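Local coordinates for protein putative sugar kinase PH1459 (Pyrococcus horikoshii, PDB 3EWM) that binds ATP and probably uses it to phosphorylate a sugar, possibly fructose, as a carbohydrate kinase of the PfkB family, at residues G269-L274 with D292-Y297. Sequence-based numbering, arbitrary orientation.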
loop_
_atom_site.group_PDB
_atom_site.type_symbol
_atom_site.label_atom_id
_atom_site.label_comp_id
_atom_site.label_asym_id
_atom_site.label_seq_id
_atom_site.Cartn_x
_atom_site.Cartn_y
_atom_site.Cartn_z
ATOM N N GLY A 269 -13.126 33.549 -12.042
ATOM C CA GLY A 269 -14.113 32.536 -12.436
ATOM C C GLY A 269 -13.966 32.029 -13.863
ATOM O O GLY A 269 -13.952 30.812 -14.101
ATOM N N LYS A 270 -13.852 32.953 -14.811
ATOM C CA LYS A 270 -13.657 32.591 -16.219
ATOM C C LYS A 270 -12.340 31.832 -16.443
ATOM O O LYS A 270 -12.295 30.891 -17.224
ATOM C CB LYS A 270 -13.754 33.817 -17.136
ATOM C CG LYS A 270 -15.089 34.597 -17.055
ATOM C CD LYS A 270 -16.312 33.742 -17.400
ATOM C CE LYS A 270 -17.128 33.331 -16.170
ATOM N NZ LYS A 270 -18.438 32.725 -16.581
ATOM N N PHE A 271 -11.288 32.220 -15.728
ATOM C CA PHE A 271 -9.996 31.528 -15.845
ATOM C C PHE A 271 -10.077 30.122 -15.260
ATOM O O PHE A 271 -9.725 29.146 -15.923
ATOM C CB PHE A 271 -8.849 32.321 -15.208
ATOM C CG PHE A 271 -7.512 31.606 -15.258
ATOM C CD1 PHE A 271 -6.897 31.331 -16.482
ATOM C CD2 PHE A 271 -6.879 31.209 -14.084
ATOM C CE1 PHE A 271 -5.681 30.668 -16.545
ATOM C CE2 PHE A 271 -5.653 30.548 -14.121
ATOM C CZ PHE A 271 -5.044 30.277 -15.353
ATOM N N ALA A 272 -10.567 30.019 -14.022
ATOM C CA ALA A 272 -10.673 28.723 -13.368
ATOM C C ALA A 272 -11.617 27.797 -14.123
ATOM O O ALA A 272 -11.340 26.596 -14.269
ATOM C CB ALA A 272 -11.092 28.887 -11.897
ATOM N N ASN A 273 -12.699 28.361 -14.658
ATOM C CA ASN A 273 -13.632 27.575 -15.459
ATOM C C ASN A 273 -12.940 26.986 -16.692
ATOM O O ASN A 273 -13.098 25.795 -16.987
ATOM C CB ASN A 273 -14.842 28.417 -15.879
ATOM C CG ASN A 273 -16.018 27.569 -16.349
ATOM O OD1 ASN A 273 -16.173 26.415 -15.947
ATOM N ND2 ASN A 273 -16.864 28.150 -17.171
ATOM N N LEU A 274 -12.171 27.818 -17.397
ATOM C CA LEU A 274 -11.472 27.396 -18.615
ATOM C C LEU A 274 -10.449 26.314 -18.324
ATOM O O LEU A 274 -10.378 25.319 -19.034
ATOM C CB LEU A 274 -10.816 28.591 -19.313
ATOM C CG LEU A 274 -9.877 28.269 -20.481
ATOM C CD1 LEU A 274 -10.646 27.697 -21.657
ATOM C CD2 LEU A 274 -9.075 29.485 -20.898
ATOM N N ASP A 292 0.911 27.279 -22.177
ATOM C CA ASP A 292 1.001 27.484 -23.631
ATOM C C ASP A 292 -0.321 27.151 -24.343
ATOM O O ASP A 292 -0.733 27.864 -25.250
ATOM C CB ASP A 292 2.191 26.725 -24.236
ATOM C CG ASP A 292 2.165 25.231 -23.935
ATOM O OD1 ASP A 292 1.222 24.532 -24.374
ATOM O OD2 ASP A 292 3.103 24.740 -23.270
ATOM N N GLU A 293 -0.994 26.089 -23.908
ATOM C CA GLU A 293 -2.317 25.764 -24.433
ATOM C C GLU A 293 -3.354 26.804 -24.049
ATOM O O GLU A 293 -4.223 27.134 -24.852
ATOM C CB GLU A 293 -2.821 24.443 -23.882
ATOM C CG GLU A 293 -1.908 23.268 -23.965
ATOM C CD GLU A 293 -2.469 22.135 -23.141
ATOM O OE1 GLU A 293 -1.751 21.616 -22.262
ATOM O OE2 GLU A 293 -3.663 21.815 -23.347
ATOM N N LEU A 294 -3.280 27.283 -22.805
ATOM C CA LEU A 294 -4.254 28.230 -22.275
ATOM C C LEU A 294 -4.148 29.594 -22.929
ATOM O O LEU A 294 -5.151 30.293 -23.088
ATOM C CB LEU A 294 -4.104 28.371 -20.762
ATOM C CG LEU A 294 -4.640 27.194 -19.946
ATOM C CD1 LEU A 294 -3.982 27.195 -18.571
ATOM C CD2 LEU A 294 -6.164 27.186 -19.802
ATOM N N LEU A 295 -2.934 29.961 -23.321
ATOM C CA LEU A 295 -2.688 31.258 -23.944
ATOM C C LEU A 295 -3.461 31.458 -25.259
ATOM O O LEU A 295 -3.656 32.587 -25.691
ATOM C CB LEU A 295 -1.190 31.477 -24.138
ATOM C CG LEU A 295 -0.364 32.342 -23.170
ATOM C CD1 LEU A 295 -0.988 32.574 -21.816
ATOM C CD2 LEU A 295 0.996 31.724 -23.022
ATOM N N LYS A 296 -3.934 30.363 -25.852
ATOM C CA LYS A 296 -4.761 30.407 -27.071
ATOM C C LYS A 296 -6.172 30.945 -26.815
ATOM O O LYS A 296 -6.921 31.208 -27.764
ATOM C CB LYS A 296 -4.853 29.016 -27.717
ATOM C CG LYS A 296 -3.523 28.254 -27.799
ATOM C CD LYS A 296 -2.689 28.632 -28.999
ATOM C CE LYS A 296 -3.077 27.825 -30.236
ATOM N NZ LYS A 296 -2.169 28.140 -31.387
ATOM N N TYR A 297 -6.521 31.107 -25.539
ATOM C CA TYR A 297 -7.844 31.571 -25.111
ATOM C C TYR A 297 -7.733 32.891 -24.381
ATOM O O TYR A 297 -6.795 33.100 -23.603
ATOM C CB TYR A 297 -8.503 30.548 -24.177
ATOM C CG TYR A 297 -8.702 29.196 -24.804
ATOM C CD1 TYR A 297 -9.894 28.876 -25.447
ATOM C CD2 TYR A 297 -7.683 28.234 -24.773
ATOM C CE1 TYR A 297 -10.075 27.618 -26.034
ATOM C CE2 TYR A 297 -7.855 26.980 -25.360
ATOM C CZ TYR A 297 -9.047 26.680 -25.986
ATOM O OH TYR A 297 -9.215 25.440 -26.567
#
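Leu294 O takes the backbone N-H of Tyr297 at 2.9 Å (O to N). This bond closes a type I beta turn running from Leu294 to Tyr297. The same carbonyl oxygen also lies at the edge of the Tyr297 ring, in its plane. The turn brings Leu294 and Tyr297 together on the same side chain of helix 265-279, that of Leu274.

With CG anti to the backbone N (chi1 171°), the Leu274 side chain extends toward 292-297. Both methyls reach Tyr297, and CD2 also reaches Leu294. Leu274 CD1 sits over one face of the Tyr297 ring, 4.2 Å from the centroid and 18° off the normal. This is a CH-pi contact, offset toward the ring's rim. Leu274 CD2 drops to the base of the same side chain, 3.5 Å from Tyr297 CB. Leu274 CD2 also meets Leu294 CD2 at 3.9 Å. Leu274 and Leu294 run alongside each other with opposite sense.

Phe271, one turn earlier on helix 265-279, adds a looser touch. Phe271 CE1 lies 4.4 Å from Leu294 CD1, which approaches the ring obliquely.

Tyr297 is the N-cap residue of helix 298-304. Ala300 of that helix touches both Leu274 and Leu294, and Phe271 packs on Val303 and Leu304. Helix 265-279 further supplies Leu278 to Leu294 and Tyr297.

The contact packs the turn leading into the C-terminal helix 298-304 against helix 265-279 of this ribokinase-like fold, away from the annotated ATP site. Between the two segments the attraction is apolar and CH-pi, so it rests on the fit of the side chains, while the bond to Leu294 O closes the turn that sets Leu294 and Tyr297 side by side.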